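Local coordinates for HTH cro/C1-type domain-containing protein (PDB 4O8B) that controls motility and biofilm formation in Pseudomonas aeruginosa through the small RNA rsmZ, probably as a sequence-specific DNA-binding transcriptional activator, at residues Y15-L20 with Q37-R42; M22-D27 with S50-M55; L64-P67 with L71-L74. One frame throughout, in Å; residues are numbered along the deposited sequence.

Interaction 1: residues Y15-L20 with Q37-R42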
loop_
_atom_site.group_PDB
_atom_site.type_symbol
_atom_site.label_atom_id
_atom_site.label_comp_id
_atom_site.label_asym_id
_atom_site.label_seq_id
_atom_site.Cartn_x
_atom_site.Cartn_y
_atom_site.Cartn_z
ATOM N N TYR A 15 9.624 -5.164 -18.096
ATOM C CA TYR A 15 10.092 -3.874 -18.598
ATOM C C TYR A 15 11.532 -3.603 -18.184
ATOM O O TYR A 15 11.949 -3.959 -17.082
ATOM C CB TYR A 15 9.207 -2.734 -18.070
ATOM C CG TYR A 15 7.815 -2.685 -18.649
ATOM C CD1 TYR A 15 7.611 -2.702 -20.031
ATOM C CD2 TYR A 15 6.697 -2.594 -17.819
ATOM C CE1 TYR A 15 6.328 -2.616 -20.568
ATOM C CE2 TYR A 15 5.411 -2.508 -18.351
ATOM C CZ TYR A 15 5.235 -2.522 -19.718
ATOM O OH TYR A 15 3.971 -2.436 -20.245
ATOM N N SER A 16 12.284 -2.968 -19.075
ATOM C CA SER A 16 13.668 -2.617 -18.788
ATOM C C SER A 16 13.589 -1.266 -18.080
ATOM O O SER A 16 12.626 -0.525 -18.270
ATOM C CB SER A 16 14.472 -2.476 -20.086
ATOM O OG SER A 16 14.315 -1.184 -20.658
ATOM N N GLN A 17 14.582 -0.954 -17.256
ATOM C CA GLN A 17 14.576 0.312 -16.530
ATOM C C GLN A 17 14.277 1.498 -17.439
ATOM O O GLN A 17 13.670 2.482 -17.006
ATOM C CB GLN A 17 15.916 0.543 -15.819
ATOM C CG GLN A 17 15.984 -0.048 -14.422
ATOM C CD GLN A 17 17.248 0.356 -13.690
ATOM O OE1 GLN A 17 18.314 0.471 -14.296
ATOM N NE2 GLN A 17 17.145 0.543 -12.378
ATOM N N LYS A 18 14.699 1.404 -18.703
ATOM C CA LYS A 18 14.463 2.474 -19.656
ATOM C C LYS A 18 13.020 2.452 -20.149
ATOM O O LYS A 18 12.386 3.498 -20.265
ATOM C CB LYS A 18 15.423 2.343 -20.841
ATOM C CG LYS A 18 15.245 3.423 -21.899
ATOM C CD LYS A 18 16.237 3.245 -23.044
ATOM C CE LYS A 18 15.934 4.202 -24.187
ATOM N NZ LYS A 18 16.734 3.885 -25.405
ATOM N N GLN A 19 12.510 1.266 -20.445
ATOM C CA GLN A 19 11.142 1.120 -20.919
ATOM C C GLN A 19 10.156 1.684 -19.904
ATOM O O GLN A 19 9.305 2.514 -20.242
ATOM C CB GLN A 19 10.812 -0.353 -21.203
ATOM C CG GLN A 19 11.230 -0.826 -22.582
ATOM C CD GLN A 19 11.136 -2.336 -22.723
ATOM O OE1 GLN A 19 11.540 -3.077 -21.826
ATOM N NE2 GLN A 19 10.633 -2.801 -23.865
ATOM N N LEU A 20 10.263 1.234 -18.660
ATOM C CA LEU A 20 9.374 1.719 -17.606
ATOM C C LEU A 20 9.536 3.227 -17.474
ATOM O O LEU A 20 8.566 3.962 -17.356
ATOM C CB LEU A 20 9.698 1.031 -16.279
ATOM C CG LEU A 20 8.911 1.481 -15.034
ATOM C CD1 LEU A 20 7.444 1.682 -15.385
ATOM C CD2 LEU A 20 9.057 0.442 -13.933
ATOM N N GLN A 37 17.426 5.476 -9.668
ATOM C CA GLN A 37 17.393 6.282 -8.449
ATOM C C GLN A 37 16.168 5.906 -7.620
ATOM O O GLN A 37 16.240 5.826 -6.395
ATOM C CB GLN A 37 17.349 7.771 -8.792
ATOM C CG GLN A 37 18.657 8.328 -9.340
ATOM C CD GLN A 37 19.788 8.253 -8.329
ATOM O OE1 GLN A 37 20.167 7.171 -7.875
ATOM N NE2 GLN A 37 20.343 9.405 -7.974
ATOM N N TYR A 38 15.039 5.676 -8.294
ATOM C CA TYR A 38 13.815 5.301 -7.607
ATOM C C TYR A 38 13.950 3.920 -6.968
ATOM O O TYR A 38 13.659 3.739 -5.782
ATOM C CB TYR A 38 12.623 5.276 -8.569
ATOM C CG TYR A 38 12.063 6.629 -8.952
ATOM C CD1 TYR A 38 12.163 7.725 -8.089
ATOM C CD2 TYR A 38 11.387 6.804 -10.160
ATOM C CE1 TYR A 38 11.583 8.950 -8.409
ATOM C CE2 TYR A 38 10.799 8.028 -10.489
ATOM C CZ TYR A 38 10.911 9.097 -9.618
ATOM O OH TYR A 38 10.328 10.301 -9.937
ATOM N N GLU A 39 14.391 2.949 -7.766
ATOM C CA GLU A 39 14.553 1.581 -7.289
ATOM C C GLU A 39 15.633 1.465 -6.220
ATOM O O GLU A 39 15.665 0.497 -5.460
ATOM C CB GLU A 39 14.884 0.659 -8.462
ATOM C CG GLU A 39 13.842 0.691 -9.568
ATOM C CD GLU A 39 14.079 -0.367 -10.621
ATOM O OE1 GLU A 39 13.149 -0.635 -11.413
ATOM O OE2 GLU A 39 15.196 -0.930 -10.673
ATOM N N ARG A 40 16.519 2.454 -6.169
ATOM C CA ARG A 40 17.590 2.462 -5.179
ATOM C C ARG A 40 17.082 3.242 -3.974
ATOM O O ARG A 40 17.695 3.247 -2.911
ATOM C CB ARG A 40 18.837 3.144 -5.747
ATOM C CG ARG A 40 20.098 2.895 -4.940
ATOM C CD ARG A 40 20.677 1.522 -5.243
ATOM N NE ARG A 40 21.192 1.446 -6.608
ATOM C CZ ARG A 40 22.228 2.153 -7.055
ATOM N NH1 ARG A 40 22.863 2.989 -6.242
ATOM N NH2 ARG A 40 22.632 2.022 -8.313
ATOM N N GLU A 41 15.946 3.902 -4.169
ATOM C CA GLU A 41 15.313 4.712 -3.137
ATOM C C GLU A 41 16.110 5.977 -2.858
ATOM O O GLU A 41 15.906 6.647 -1.842
ATOM C CB GLU A 41 15.131 3.899 -1.852
ATOM C CG GLU A 41 14.341 2.615 -2.054
ATOM C CD GLU A 41 13.775 2.073 -0.762
ATOM O OE1 GLU A 41 14.294 2.434 0.316
ATOM O OE2 GLU A 41 12.820 1.271 -0.819
ATOM N N ARG A 42 17.031 6.296 -3.763
ATOM C CA ARG A 42 17.849 7.493 -3.656
ATOM C C ARG A 42 16.958 8.669 -4.037
ATOM O O ARG A 42 17.270 9.829 -3.749
ATOM C CB ARG A 42 19.040 7.434 -4.610
ATOM C CG ARG A 42 20.208 6.582 -4.148
ATOM C CD ARG A 42 21.474 7.425 -4.014
ATOM N NE ARG A 42 22.694 6.641 -4.217
ATOM C CZ ARG A 42 23.201 6.341 -5.412
ATOM N NH1 ARG A 42 22.611 6.777 -6.518
ATOM N NH2 ARG A 42 24.315 5.626 -5.499
#

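Interaction 2: residues M22-D27 with S50-M55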
loop_
_atom_site.group_PDB
_atom_site.type_symbol
_atom_site.label_atom_id
_atom_site.label_comp_id
_atom_site.label_asym_id
_atom_site.label_seq_id
_atom_site.Cartn_x
_atom_site.Cartn_y
_atom_site.Cartn_z
ATOM N N MET A 22 10.446 5.470 -19.699
ATOM C CA MET A 22 9.816 6.208 -20.780
ATOM C C MET A 22 8.299 6.051 -20.782
ATOM O O MET A 22 7.573 6.970 -21.160
ATOM C CB MET A 22 10.373 5.761 -22.137
ATOM C CG MET A 22 11.837 6.098 -22.352
ATOM S SD MET A 22 12.283 6.058 -24.098
ATOM C CE MET A 22 12.310 4.297 -24.401
ATOM N N LEU A 23 7.816 4.889 -20.356
ATOM C CA LEU A 23 6.383 4.642 -20.311
ATOM C C LEU A 23 5.669 5.624 -19.386
ATOM O O LEU A 23 4.437 5.689 -19.368
ATOM C CB LEU A 23 6.100 3.207 -19.875
ATOM C CG LEU A 23 6.058 2.188 -21.018
ATOM C CD1 LEU A 23 6.065 0.774 -20.457
ATOM C CD2 LEU A 23 4.814 2.425 -21.863
ATOM N N VAL A 24 6.437 6.390 -18.617
ATOM C CA VAL A 24 5.856 7.374 -17.724
ATOM C C VAL A 24 6.262 8.803 -18.097
ATOM O O VAL A 24 6.208 9.707 -17.268
ATOM C CB VAL A 24 6.227 7.103 -16.240
ATOM C CG1 VAL A 24 5.310 6.033 -15.667
ATOM C CG2 VAL A 24 7.674 6.665 -16.139
ATOM N N GLY A 25 6.670 8.986 -19.352
ATOM C CA GLY A 25 7.039 10.304 -19.835
ATOM C C GLY A 25 8.439 10.835 -19.572
ATOM O O GLY A 25 8.655 12.046 -19.657
ATOM N N MET A 26 9.391 9.957 -19.274
ATOM C CA MET A 26 10.761 10.392 -19.008
ATOM C C MET A 26 11.566 10.579 -20.289
ATOM O O MET A 26 11.244 10.000 -21.325
ATOM C CB MET A 26 11.476 9.386 -18.109
ATOM C CG MET A 26 10.972 9.363 -16.677
ATOM S SD MET A 26 11.941 8.277 -15.615
ATOM C CE MET A 26 11.538 8.956 -14.011
ATOM N N ASP A 27 12.615 11.393 -20.216
ATOM C CA ASP A 27 13.477 11.633 -21.364
ATOM C C ASP A 27 14.356 10.409 -21.585
ATOM O O ASP A 27 15.054 9.963 -20.679
ATOM C CB ASP A 27 14.354 12.868 -21.150
ATOM C CG ASP A 27 13.575 14.166 -21.304
ATOM O OD1 ASP A 27 12.698 14.229 -22.197
ATOM O OD2 ASP A 27 13.854 15.129 -20.554
ATOM N N SER A 50 3.706 8.123 -8.578
ATOM C CA SER A 50 3.401 6.802 -8.037
ATOM C C SER A 50 2.194 6.202 -8.745
ATOM O O SER A 50 2.174 5.013 -9.065
ATOM C CB SER A 50 3.117 6.892 -6.535
ATOM O OG SER A 50 4.265 7.320 -5.823
ATOM N N GLU A 51 1.186 7.039 -8.994
ATOM C CA GLU A 51 -0.028 6.589 -9.665
ATOM C C GLU A 51 0.289 6.155 -11.095
ATOM O O GLU A 51 -0.319 5.219 -11.612
ATOM C CB GLU A 51 -1.065 7.719 -9.679
ATOM C CG GLU A 51 -2.496 7.249 -9.479
ATOM C CD GLU A 51 -3.489 8.398 -9.466
ATOM O OE1 GLU A 51 -3.128 9.494 -8.976
ATOM O OE2 GLU A 51 -4.638 8.201 -9.924
ATOM N N GLN A 52 1.240 6.841 -11.724
ATOM C CA GLN A 52 1.634 6.526 -13.094
ATOM C C GLN A 52 2.353 5.182 -13.149
ATOM O O GLN A 52 2.101 4.364 -14.038
ATOM C CB GLN A 52 2.564 7.609 -13.651
ATOM C CG GLN A 52 1.967 9.002 -13.693
ATOM C CD GLN A 52 2.920 10.019 -14.295
ATOM O OE1 GLN A 52 2.975 11.171 -13.852
ATOM N NE2 GLN A 52 3.660 9.606 -15.313
ATOM N N LEU A 53 3.255 4.963 -12.198
ATOM C CA LEU A 53 4.019 3.724 -12.121
ATOM C C LEU A 53 3.112 2.531 -11.882
ATOM O O LEU A 53 3.259 1.492 -12.522
ATOM C CB LEU A 53 5.055 3.818 -11.002
ATOM C CG LEU A 53 6.225 4.773 -11.259
ATOM C CD1 LEU A 53 7.035 4.962 -9.986
ATOM C CD2 LEU A 53 7.096 4.209 -12.376
ATOM N N ALA A 54 2.174 2.685 -10.953
ATOM C CA ALA A 54 1.238 1.618 -10.630
ATOM C C ALA A 54 0.402 1.237 -11.844
ATOM O O ALA A 54 0.257 0.055 -12.162
ATOM C CB ALA A 54 0.330 2.053 -9.484
ATOM N N MET A 55 -0.147 2.239 -12.524
ATOM C CA MET A 55 -0.977 2.000 -13.699
ATOM C C MET A 55 -0.195 1.236 -14.761
ATOM O O MET A 55 -0.649 0.209 -15.261
ATOM C CB MET A 55 -1.460 3.335 -14.275
ATOM C CG MET A 55 -2.583 3.208 -15.288
ATOM S SD MET A 55 -4.050 2.425 -14.576
ATOM C CE MET A 55 -4.549 3.676 -13.392
#

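Interaction 3: residues L64-P67 with L71-L74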
loop_
_atom_site.group_PDB
_atom_site.type_symbol
_atom_site.label_atom_id
_atom_site.label_comp_id
_atom_site.label_asym_id
_atom_site.label_seq_id
_atom_site.Cartn_x
_atom_site.Cartn_y
_atom_site.Cartn_z
ATOM N N LEU A 64 3.480 -1.249 -4.035
ATOM C CA LEU A 64 4.740 -0.505 -4.071
ATOM C C LEU A 64 5.066 0.141 -2.729
ATOM O O LEU A 64 6.168 0.649 -2.525
ATOM C CB LEU A 64 4.668 0.560 -5.162
ATOM C CG LEU A 64 4.380 0.016 -6.569
ATOM C CD1 LEU A 64 4.004 1.153 -7.504
ATOM C CD2 LEU A 64 5.596 -0.732 -7.085
ATOM N N TYR A 65 4.105 0.102 -1.811
ATOM C CA TYR A 65 4.278 0.675 -0.475
ATOM C C TYR A 65 4.001 -0.373 0.599
ATOM O O TYR A 65 3.625 -0.036 1.722
ATOM C CB TYR A 65 3.334 1.865 -0.282
ATOM C CG TYR A 65 3.773 3.133 -0.975
ATOM C CD1 TYR A 65 4.764 3.950 -0.421
ATOM C CD2 TYR A 65 3.210 3.515 -2.196
ATOM C CE1 TYR A 65 5.168 5.121 -1.053
ATOM C CE2 TYR A 65 3.615 4.688 -2.840
ATOM C CZ TYR A 65 4.596 5.478 -2.266
ATOM O OH TYR A 65 4.993 6.632 -2.904
ATOM N N CYS A 66 4.189 -1.641 0.249
ATOM C CA CYS A 66 3.959 -2.744 1.181
ATOM C C CYS A 66 5.269 -3.383 1.631
ATOM O O CYS A 66 5.769 -4.304 0.990
ATOM C CB CYS A 66 3.065 -3.797 0.527
ATOM S SG CYS A 66 2.938 -5.329 1.468
ATOM N N PRO A 67 5.841 -2.904 2.740
ATOM C CA PRO A 67 7.103 -3.451 3.254
ATOM C C PRO A 67 7.004 -4.903 3.731
ATOM O O PRO A 67 7.988 -5.639 3.687
ATOM C CB PRO A 67 7.472 -2.484 4.379
ATOM C CG PRO A 67 6.137 -2.039 4.878
ATOM C CD PRO A 67 5.374 -1.795 3.595
ATOM N N LEU A 71 2.281 -9.798 3.078
ATOM C CA LEU A 71 1.117 -9.025 2.657
ATOM C C LEU A 71 1.201 -8.622 1.188
ATOM O O LEU A 71 0.244 -8.802 0.430
ATOM C CB LEU A 71 0.967 -7.771 3.527
ATOM C CG LEU A 71 -0.366 -7.038 3.379
ATOM C CD1 LEU A 71 -1.510 -8.021 3.584
ATOM C CD2 LEU A 71 -0.452 -5.908 4.390
ATOM N N ALA A 72 2.342 -8.076 0.794
ATOM C CA ALA A 72 2.547 -7.652 -0.590
ATOM C C ALA A 72 2.181 -8.779 -1.542
ATOM O O ALA A 72 1.398 -8.584 -2.479
ATOM C CB ALA A 72 4.007 -7.250 -0.801
ATOM N N GLU A 73 2.743 -9.956 -1.292
ATOM C CA GLU A 73 2.472 -11.117 -2.129
ATOM C C GLU A 73 0.971 -11.362 -2.215
ATOM O O GLU A 73 0.455 -11.735 -3.265
ATOM C CB GLU A 73 3.177 -12.346 -1.537
ATOM C CG GLU A 73 3.442 -13.452 -2.546
ATOM C CD GLU A 73 4.077 -12.921 -3.821
ATOM O OE1 GLU A 73 5.072 -12.172 -3.731
ATOM O OE2 GLU A 73 3.574 -13.258 -4.920
ATOM N N LEU A 74 0.276 -11.139 -1.099
ATOM C CA LEU A 74 -1.170 -11.339 -1.047
ATOM C C LEU A 74 -1.899 -10.234 -1.808
ATOM O O LEU A 74 -2.919 -10.483 -2.453
ATOM C CB LEU A 74 -1.646 -11.362 0.408
ATOM C CG LEU A 74 -2.693 -12.419 0.756
ATOM C CD1 LEU A 74 -2.040 -13.797 0.744
ATOM C CD2 LEU A 74 -3.287 -12.137 2.127
#

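Interaction 1: residues Y15-L20 with Q37-R42
The helix-turn-helix motif of this Cro/C1-type domain is tied across its two helices by Q17, in the first turn of helix 17-22, and E39, near the end of helix 28-39. The join is a single hydrogen bond, from Q17 NE2 to E39 OE2 (3.0 Å), and it is bent, with an N-H...O angle of 140°. The amide nitrogen comes down on OE2 from above the carboxylate plane, 67° out of it. The amide and carboxylate planes are turned well away from coplanarity. Both chains run extended beyond CG, and a chi1 of -57° sets E39 CG beside its own backbone N, carrying the acid toward helix 17-22. Glutamine suits its place because its amide nitrogen has two hydrogens: NE2 also gives a bond to N36 OD1. Glutamate suits the buried position because two residues of helix 3-13, outside both segments, form salt bridges with its oxygens, R10 at OE1 and K7 at OE2. Their positive charges would favour the charged form and make E39 a link between three helices.

Each segment also secures a helix end. E41, with positive phi, closes helix 28-39 in a Schellman motif, its N bonded to Y38 O at 2.8 Å. At the start of helix 17-22, S16 and Q19 form a capping box. The short serine side chain brings S16 OG to Q19 N (3.1 Å), while Q19 OE1 receives S16 N at 2.9 Å in the carbonyl plane, on a lone pair.

Interaction 2: residues M22-D27 with S50-M55
V24 and Q52 carry this contact, in which the turn between the two helices of the helix-turn-helix motif rests against helix 47-57. The apolar part is small and centres on one methyl. V24 CG1 lies 3.8 Å from Q52 CB, near the root of the glutamine, and 4.2 Å from L53 CD2. With chi1 at -81°, CG1 stands beside the backbone N of V24, opposite its carbonyl carbon, the placing that sets it against Q52 CB. The branched, compact valine fits here because it can touch two successive residues of the helix without a long side chain. L53 leaves its helix to one side of the turn, but its longer, forked chain brings CD2 back to the valine methyl.

The polar part belongs to Q52, whose extended chain runs obliquely past the valine and puts NE2 3.7 Å from V24 CB. The same nitrogen gives a weak hydrogen bond to V24 O (3.2 Å), well off straight at 128°. At the other corner of the amide, OE1 accepts from R48 NH1, one turn earlier in the helix. Having both a donor and an acceptor, glutamine can join the turn to its own helix, and the two bonds together would limit rotation of the amide.

Backbone bonds shape the turn itself. G25, with its positive phi of 83°, is the C-prime residue of a Schellman motif that ends helix 17-22: M26 N reaches back to G21 O, and G25 N to M22 O (2.9 Å). Glycine adopts this conformation without a CB pressing on the preceding carbonyl oxygen.

Around the contact, V24 and L23 also touch V56 of helix 47-57, while M26 turns to R34, M35 and Y38 of helix 28-39.

Interaction 3: residues L64-P67 with L71-L74
C66 lays its thiol side chain over A72 and against the base of the L71 side chain, where the loop between helix 47-57 and helix 69-79 folds back on the early turns of the latter. The contact is apolar, with no hydrogen bond between the two segments. C66 CB stands 3.8 Å from A72 CB and 4.0 Å from A72 CA. The sulfur is swung opposite the backbone N of C66 (chi1 170°), which directs it onto the helix between the two residues. It is modelled so near the backbone of A72 that its exact position there is doubtful. Alanine suits the site because a single methyl lets loop and helix approach closely, their CA atoms being 5.4 Å apart at C66 and A72. Cysteine, small and weakly polar, can be buried between loop and helix without needing a polar partner.

The loop is also tied to helix 3-13, C66 O accepting from R5 NE. A62 and V78 of the second subunit pack on C66 and L71, and Y65 stacks on Y65 of that subunit. On the helix side, the sulfur meets L71 along its stem, with C66 SG 3.8 Å from L71 CB and 4.2 Å from L71 CG.

How the interactions relate
Interactions 1 and 2 are partly buried and belong to one DNA-binding domain, where their segments alternate along the chain and touch: Y15 packs on L23, Y38 on M26, and L20 on L53. Both use a glutamine amide, but interaction 1 sends it to a buried, probably charged acid, whereas interaction 2 sends it weakly to a backbone carbonyl beside a small apolar patch. Interaction 3 is the buried one and purely apolar, placed between helices 47-57 and 69-79, where the second subunit comes close. It does not touch interaction 1, but meets interaction 2 through S50 OG and Y65 OH, probably hydrogen-bonded, so helix 47-57, a partner in interaction 2, also borders interactions 1 and 3.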